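Local structure of putative ATP-dependent endonuclease of the OLD family (Thermus scotoductus, 6P74) at residues R353-G357 against G358-T362; L483-G486 against R487-D491; Y494-A497 against E498-T502. The protein degrades linear and supercoiled double-stranded DNA in the 5' to 3' direction with divalent metal ions, nicks circular DNA, and has DNA-stimulated ATPase activity. All coordinates share one frame; numbering follows the deposited sequence.

Contact 1: residues R353-G357 against G358-T362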
loop_
_atom_site.group_PDB
_atom_site.type_symbol
_atom_site.label_atom_id
_atom_site.label_comp_id
_atom_site.label_asym_id
_atom_site.label_seq_id
_atom_site.Cartn_x
_atom_site.Cartn_y
_atom_site.Cartn_z
ATOM N N ARG A 353 35.557 -26.959 -1.438
ATOM C CA ARG A 353 36.237 -27.671 -2.515
ATOM C C ARG A 353 36.261 -26.829 -3.774
ATOM O O ARG A 353 37.219 -26.899 -4.551
ATOM C CB ARG A 353 35.562 -29.016 -2.818
ATOM C CG ARG A 353 35.681 -30.071 -1.747
ATOM C CD ARG A 353 34.595 -31.160 -1.913
ATOM N NE ARG A 353 34.975 -32.234 -2.828
ATOM C CZ ARG A 353 34.635 -32.286 -4.119
ATOM N NH1 ARG A 353 33.894 -31.310 -4.676
ATOM N NH2 ARG A 353 35.030 -33.328 -4.858
ATOM N N PHE A 354 35.220 -26.031 -3.993
ATOM C CA PHE A 354 35.224 -25.179 -5.168
ATOM C C PHE A 354 36.213 -24.026 -5.020
ATOM O O PHE A 354 36.823 -23.603 -6.007
ATOM C CB PHE A 354 33.823 -24.649 -5.441
ATOM C CG PHE A 354 33.787 -23.637 -6.538
ATOM C CD1 PHE A 354 33.826 -24.046 -7.875
ATOM C CD2 PHE A 354 33.770 -22.278 -6.239
ATOM C CE1 PHE A 354 33.822 -23.110 -8.901
ATOM C CE2 PHE A 354 33.758 -21.323 -7.257
ATOM C CZ PHE A 354 33.782 -21.744 -8.600
ATOM N N LYS A 355 36.415 -23.528 -3.799
ATOM C CA LYS A 355 37.299 -22.383 -3.617
ATOM C C LYS A 355 38.768 -22.715 -3.893
ATOM O O LYS A 355 39.555 -21.795 -4.127
ATOM C CB LYS A 355 37.141 -21.800 -2.205
ATOM C CG LYS A 355 35.695 -21.462 -1.805
ATOM C CD LYS A 355 35.579 -20.219 -0.903
ATOM C CE LYS A 355 36.800 -20.004 0.004
ATOM N NZ LYS A 355 36.745 -20.690 1.344
ATOM N N LEU A 356 39.165 -23.986 -3.906
ATOM C CA LEU A 356 40.529 -24.336 -4.312
ATOM C C LEU A 356 40.600 -24.318 -5.834
ATOM O O LEU A 356 40.136 -25.244 -6.504
ATOM C CB LEU A 356 40.934 -25.705 -3.786
ATOM C CG LEU A 356 40.433 -26.220 -2.437
ATOM C CD1 LEU A 356 40.681 -27.728 -2.386
ATOM C CD2 LEU A 356 41.089 -25.508 -1.247
ATOM N N GLY A 357 41.196 -23.268 -6.394
ATOM C CA GLY A 357 41.331 -23.148 -7.833
ATOM C C GLY A 357 40.127 -22.597 -8.566
ATOM O O GLY A 357 40.271 -22.162 -9.714
ATOM N N GLY A 358 38.945 -22.595 -7.951
ATOM C CA GLY A 358 37.774 -22.044 -8.605
ATOM C C GLY A 358 37.747 -20.538 -8.532
ATOM O O GLY A 358 38.374 -19.930 -7.666
ATOM N N ARG A 359 37.036 -19.922 -9.474
ATOM C CA ARG A 359 36.874 -18.474 -9.494
ATOM C C ARG A 359 35.390 -18.148 -9.450
ATOM O O ARG A 359 34.581 -18.802 -10.121
ATOM C CB ARG A 359 37.525 -17.819 -10.737
ATOM C CG ARG A 359 39.066 -17.790 -10.745
ATOM C CD ARG A 359 39.628 -17.254 -12.079
ATOM N NE ARG A 359 38.859 -17.759 -13.230
ATOM C CZ ARG A 359 39.244 -18.738 -14.066
ATOM N NH1 ARG A 359 40.420 -19.337 -13.909
ATOM N NH2 ARG A 359 38.451 -19.115 -15.077
ATOM N N PHE A 360 35.050 -17.117 -8.679
ATOM C CA PHE A 360 33.673 -16.690 -8.490
ATOM C C PHE A 360 33.206 -15.792 -9.626
ATOM O O PHE A 360 33.982 -15.017 -10.207
ATOM C CB PHE A 360 33.507 -15.925 -7.177
ATOM C CG PHE A 360 33.915 -16.693 -5.970
ATOM C CD1 PHE A 360 33.234 -17.839 -5.603
ATOM C CD2 PHE A 360 34.970 -16.259 -5.189
ATOM C CE1 PHE A 360 33.597 -18.546 -4.483
ATOM C CE2 PHE A 360 35.346 -16.961 -4.057
ATOM C CZ PHE A 360 34.652 -18.107 -3.701
ATOM N N ASP A 361 31.900 -15.866 -9.901
ATOM C CA ASP A 361 31.310 -15.174 -11.043
ATOM C C ASP A 361 29.883 -14.789 -10.683
ATOM O O ASP A 361 29.003 -15.648 -10.583
ATOM C CB ASP A 361 31.346 -16.046 -12.307
ATOM C CG ASP A 361 30.760 -15.335 -13.531
ATOM O OD1 ASP A 361 30.362 -14.142 -13.412
ATOM O OD2 ASP A 361 30.689 -15.973 -14.619
ATOM N N THR A 362 29.665 -13.492 -10.515
ATOM C CA THR A 362 28.356 -12.970 -10.154
ATOM C C THR A 362 27.266 -13.416 -11.109
ATOM O O THR A 362 26.119 -13.607 -10.688
ATOM C CB THR A 362 28.428 -11.447 -10.114
ATOM O OG1 THR A 362 28.966 -11.067 -8.845
ATOM C CG2 THR A 362 27.054 -10.832 -10.317
#

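Contact 2: residues L483-G486 against R487-D491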
loop_
_atom_site.group_PDB
_atom_site.type_symbol
_atom_site.label_atom_id
_atom_site.label_comp_id
_atom_site.label_asym_id
_atom_site.label_seq_id
_atom_site.Cartn_x
_atom_site.Cartn_y
_atom_site.Cartn_z
ATOM N N LEU A 483 32.425 -31.988 -31.118
ATOM C CA LEU A 483 32.408 -30.958 -32.146
ATOM C C LEU A 483 33.550 -31.081 -33.150
ATOM O O LEU A 483 33.499 -30.414 -34.187
ATOM C CB LEU A 483 32.453 -29.550 -31.526
ATOM C CG LEU A 483 31.216 -29.108 -30.735
ATOM C CD1 LEU A 483 31.476 -27.747 -30.084
ATOM C CD2 LEU A 483 29.927 -29.106 -31.572
ATOM N N GLY A 484 34.565 -31.904 -32.871
ATOM C CA GLY A 484 35.765 -31.955 -33.688
ATOM C C GLY A 484 36.616 -30.711 -33.621
ATOM O O GLY A 484 37.500 -30.518 -34.461
ATOM N N ILE A 485 36.392 -29.882 -32.643
ATOM C CA ILE A 485 36.968 -28.548 -32.579
ATOM C C ILE A 485 38.318 -28.635 -31.878
ATOM O O ILE A 485 38.498 -29.414 -30.930
ATOM C CB ILE A 485 35.987 -27.600 -31.856
ATOM C CG1 ILE A 485 36.235 -26.136 -32.214
ATOM C CG2 ILE A 485 36.052 -27.803 -30.357
ATOM C CD1 ILE A 485 35.094 -25.240 -31.753
ATOM N N GLY A 486 39.282 -27.849 -32.353
ATOM C CA GLY A 486 40.605 -27.867 -31.762
ATOM C C GLY A 486 40.657 -27.381 -30.326
ATOM O O GLY A 486 39.639 -26.974 -29.748
ATOM N N ARG A 487 41.852 -27.433 -29.731
ATOM C CA ARG A 487 42.027 -26.868 -28.398
ATOM C C ARG A 487 42.069 -25.346 -28.466
ATOM O O ARG A 487 41.426 -24.663 -27.658
ATOM C CB ARG A 487 43.298 -27.434 -27.757
ATOM C CG ARG A 487 43.471 -27.146 -26.268
ATOM C CD ARG A 487 42.554 -27.990 -25.388
ATOM N NE ARG A 487 41.253 -27.361 -25.157
ATOM C CZ ARG A 487 40.457 -27.630 -24.120
ATOM N NH1 ARG A 487 39.291 -27.006 -23.996
ATOM N NH2 ARG A 487 40.822 -28.512 -23.197
ATOM N N ASN A 488 42.807 -24.800 -29.439
ATOM C CA ASN A 488 42.806 -23.365 -29.693
ATOM C C ASN A 488 41.393 -22.788 -29.692
ATOM O O ASN A 488 41.076 -21.870 -28.925
ATOM C CB ASN A 488 43.483 -23.079 -31.040
ATOM C CG ASN A 488 42.983 -21.788 -31.689
ATOM O OD1 ASN A 488 41.945 -21.770 -32.356
ATOM N ND2 ASN A 488 43.725 -20.702 -31.495
ATOM N N ALA A 489 40.535 -23.338 -30.553
ATOM C CA ALA A 489 39.244 -22.754 -30.896
ATOM C C ALA A 489 38.119 -23.143 -29.944
ATOM O O ALA A 489 36.983 -22.698 -30.147
ATOM C CB ALA A 489 38.856 -23.150 -32.329
ATOM N N SER A 490 38.406 -23.940 -28.909
ATOM C CA SER A 490 37.344 -24.522 -28.089
ATOM C C SER A 490 36.370 -23.479 -27.548
ATOM O O SER A 490 35.215 -23.806 -27.249
ATOM C CB SER A 490 37.955 -25.311 -26.930
ATOM O OG SER A 490 36.985 -25.546 -25.918
ATOM N N ASP A 491 36.811 -22.226 -27.408
ATOM C CA ASP A 491 35.977 -21.180 -26.833
ATOM C C ASP A 491 35.663 -20.043 -27.799
ATOM O O ASP A 491 34.990 -19.085 -27.399
ATOM C CB ASP A 491 36.625 -20.609 -25.555
ATOM C CG ASP A 491 37.865 -19.736 -25.836
ATOM O OD1 ASP A 491 38.334 -19.643 -27.006
ATOM O OD2 ASP A 491 38.373 -19.138 -24.860
#

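Contact 3: residues Y494-A497 against E498-T502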
loop_
_atom_site.group_PDB
_atom_site.type_symbol
_atom_site.label_atom_id
_atom_site.label_comp_id
_atom_site.label_asym_id
_atom_site.label_seq_id
_atom_site.Cartn_x
_atom_site.Cartn_y
_atom_site.Cartn_z
ATOM N N TYR A 494 32.463 -17.864 -32.885
ATOM C CA TYR A 494 32.204 -18.030 -34.313
ATOM C C TYR A 494 32.576 -19.426 -34.793
ATOM O O TYR A 494 31.903 -19.988 -35.664
ATOM C CB TYR A 494 32.950 -16.972 -35.122
ATOM C CG TYR A 494 32.364 -15.584 -34.970
ATOM C CD1 TYR A 494 31.002 -15.400 -34.704
ATOM C CD2 TYR A 494 33.174 -14.449 -35.082
ATOM C CE1 TYR A 494 30.467 -14.120 -34.562
ATOM C CE2 TYR A 494 32.649 -13.169 -34.942
ATOM C CZ TYR A 494 31.301 -13.008 -34.684
ATOM O OH TYR A 494 30.801 -11.731 -34.548
ATOM N N ARG A 495 33.647 -20.003 -34.245
ATOM C CA ARG A 495 34.006 -21.376 -34.589
ATOM C C ARG A 495 32.969 -22.370 -34.071
ATOM O O ARG A 495 32.553 -23.288 -34.790
ATOM C CB ARG A 495 35.396 -21.704 -34.045
ATOM C CG ARG A 495 35.937 -23.034 -34.542
ATOM C CD ARG A 495 35.785 -23.121 -36.066
ATOM N NE ARG A 495 35.835 -24.495 -36.571
ATOM C CZ ARG A 495 35.465 -24.858 -37.799
ATOM N NH1 ARG A 495 35.012 -23.945 -38.653
ATOM N NH2 ARG A 495 35.542 -26.131 -38.177
ATOM N N ILE A 496 32.540 -22.213 -32.822
ATOM C CA ILE A 496 31.525 -23.113 -32.292
ATOM C C ILE A 496 30.247 -22.993 -33.102
ATOM O O ILE A 496 29.609 -23.996 -33.439
ATOM C CB ILE A 496 31.269 -22.822 -30.806
ATOM C CG1 ILE A 496 32.487 -23.229 -29.979
ATOM C CG2 ILE A 496 30.013 -23.561 -30.342
ATOM C CD1 ILE A 496 32.557 -22.577 -28.610
ATOM N N ALA A 497 29.846 -21.764 -33.416
ATOM C CA ALA A 497 28.582 -21.557 -34.105
ATOM C C ALA A 497 28.596 -22.200 -35.483
ATOM O O ALA A 497 27.619 -22.846 -35.882
ATOM C CB ALA A 497 28.279 -20.060 -34.223
ATOM N N GLU A 498 29.684 -22.037 -36.237
ATOM C CA GLU A 498 29.637 -22.574 -37.584
ATOM C C GLU A 498 29.674 -24.097 -37.580
ATOM O O GLU A 498 29.020 -24.728 -38.421
ATOM C CB GLU A 498 30.736 -21.971 -38.464
ATOM C CG GLU A 498 32.176 -22.119 -38.045
ATOM C CD GLU A 498 33.096 -21.282 -38.950
ATOM O OE1 GLU A 498 32.798 -20.077 -39.148
ATOM O OE2 GLU A 498 34.096 -21.826 -39.485
ATOM N N ILE A 499 30.376 -24.717 -36.631
ATOM C CA ILE A 499 30.259 -26.169 -36.499
ATOM C C ILE A 499 28.817 -26.555 -36.199
ATOM O O ILE A 499 28.216 -27.372 -36.906
ATOM C CB ILE A 499 31.217 -26.703 -35.422
ATOM C CG1 ILE A 499 32.662 -26.652 -35.937
ATOM C CG2 ILE A 499 30.835 -28.108 -35.042
ATOM C CD1 ILE A 499 33.704 -26.828 -34.828
ATOM N N LEU A 500 28.233 -25.956 -35.154
ATOM C CA LEU A 500 26.889 -26.347 -34.740
ATOM C C LEU A 500 25.853 -26.060 -35.811
ATOM O O LEU A 500 24.821 -26.737 -35.879
ATOM C CB LEU A 500 26.513 -25.628 -33.454
ATOM C CG LEU A 500 27.220 -26.205 -32.247
ATOM C CD1 LEU A 500 26.981 -25.330 -31.022
ATOM C CD2 LEU A 500 26.741 -27.627 -32.051
ATOM N N LYS A 501 26.091 -25.052 -36.641
ATOM C CA LYS A 501 25.143 -24.767 -37.706
ATOM C C LYS A 501 25.065 -25.888 -38.744
ATOM O O LYS A 501 24.075 -25.951 -39.481
ATOM C CB LYS A 501 25.489 -23.425 -38.376
ATOM C CG LYS A 501 25.122 -22.180 -37.548
ATOM C CD LYS A 501 25.444 -20.885 -38.295
ATOM C CE LYS A 501 25.237 -19.668 -37.402
ATOM N NZ LYS A 501 25.637 -18.387 -38.067
ATOM N N THR A 502 26.062 -26.778 -38.824
ATOM C CA THR A 502 25.978 -27.891 -39.775
ATOM C C THR A 502 25.306 -29.127 -39.184
ATOM O O THR A 502 25.086 -30.100 -39.913
ATOM C CB THR A 502 27.368 -28.297 -40.294
ATOM O OG1 THR A 502 28.131 -28.852 -39.209
ATOM C CG2 THR A 502 28.112 -27.105 -40.878
#

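Contact 1: residues R353-G357 against G358-T362
The F354 ring takes the CA of G358 over one face, 4.2 Å from CA to the ring centroid and 17° off the normal, a CH-pi contact displaced toward the rim. At its edge lie CD1 of F360, 3.9 Å from F354 CE2, and the carbonyl oxygen of R359, 3.4 Å from F354 CZ. The F360 ring in turn receives the aliphatic part of K355 at its own edge, with K355 CD 3.6 Å from F360 CZ. The rings of F354 and F360 meet obliquely, their planes 52° apart. F354 holds CG anti to its N (chi1 173°), which turns the ring onto G358. G358 N gives a weak, bent hydrogen bond to F354 O at 3.0 Å, and G358 CA also sits 3.2 Å from F354 O. The turn passes through G357, whose positive phi suits glycine. R364 also packs on F354 and binds the R359 carbonyl; N318 touches F360. The contact thus shapes the turn that follows helix 341-355, where the chain leaves for the Toprim domain. It lies largely at the surface, with F354 the buried residue, and rests probably as much on ring and CH contacts as on one weak backbone bond.

Contact 2: residues L483-G486 against R487-D491
After G484 ends helix 479-483 in a Schellman motif, the backbone runs extended through I485 and G486 and then folds at R487-S490 into a short turn, closed by a weak bond from S490 N to R487 O at 3.3 Å. I485 reaches across to that turn: its CG1 lies 4.0 Å from A489 CB, its CD1 3.6 Å from the carbonyl oxygen of A489, and its CG2 borders the CA of S490. With chi1 at -158°, CG1 stands anti to the backbone N and the CG1-CD1 arm extends along A489, while CG2 takes the position between N and C. G486 O approaches S490 N at 3.4 Å, but the angle is too poor for a bond. Within the turn, the R487 chain bends at chi2 and chi3 and brings NH1 toward S490 OG, a weak bond of 3.3 Å. The stronger partner of NH1 is E480, by a salt bridge; E480 also binds the samarium ion together with D431. I485 also packs on R495 and I499 of helix 493-501. R487 is inferred to stabilise the transition state or protonate the leaving group. Apolar packing of I485 therefore backs the turn, while E480 and, more weakly, S490 hold the guanidinium of R487 beside the metal site, a placement consistent with that proposed role, although a long, weak ion pair from NH2 to the sulfonate of a bound buffer molecule may influence it.

Contact 3: residues Y494-A497 against E498-T502
I496 and L500, one turn apart on helix 493-501, lie side by side and point the same way, with I496 CG2 3.6 Å from L500 CD1. This is the tightly packed part: both side chains are buried against A384 of helix 379-391, and L500 also meets L483. L500 N bonds to I496 O at 2.9 Å. I499 flanks this side and packs on L483.

The solvent side is looser and polar, though the R495 side chain also has A489 of the preceding loop as a neighbour. R495 has CG anti to its N (chi1 -171°) and a bend at chi2, which carries the guanidinium forward, toward the next turn; one face lies over I499 CG1 and the edge turns to E498. There NH1 forms a salt bridge with E498 OE2; the 2.5 Å separation is very short and the angle of 118° bent, which makes its exact geometry doubtful. E498 puts CG between its N and carbonyl carbon, bringing the carboxylate across the R495 guanidinium with the two planes 73° apart. K501 runs out extended, its CG passing 3.1 Å from A497 O, the acceptor for K501 N. I499 O accepts from both T502 N and T502 OG1, the latter 2.7 Å away and in the carbonyl plane.

The result is an amphipathic helix in the Toprim domain: its apolar side joins helices 379-391 and 479-483, while on the outer side the charges of R495 and E498 probably offset each other, though the modelled bond is too short to trust in detail, and I499 CG1 lies over the rim of one guanidinium face.

Following the chain, contact 1 closes the turn at the end of helix 341-355, in the C-terminal ATPase region, just before the Toprim domain begins with strand 372-376. Over a hundred residues later contact 2 shapes the loop between helices 479-483 and 493-501, and contact 3 follows after two further residues, on the second of these helices. All three are local and lie in series, neither nesting nor crossing. Contacts 2 and 3 touch: S490 O meets I496 CD1 at 3.2 Å, and L483 CD2 meets L500 CD2 at 3.5 Å, tying the loop to its following helix. Contact 1 stands apart, its nearest atoms about 10 Å from contact 2.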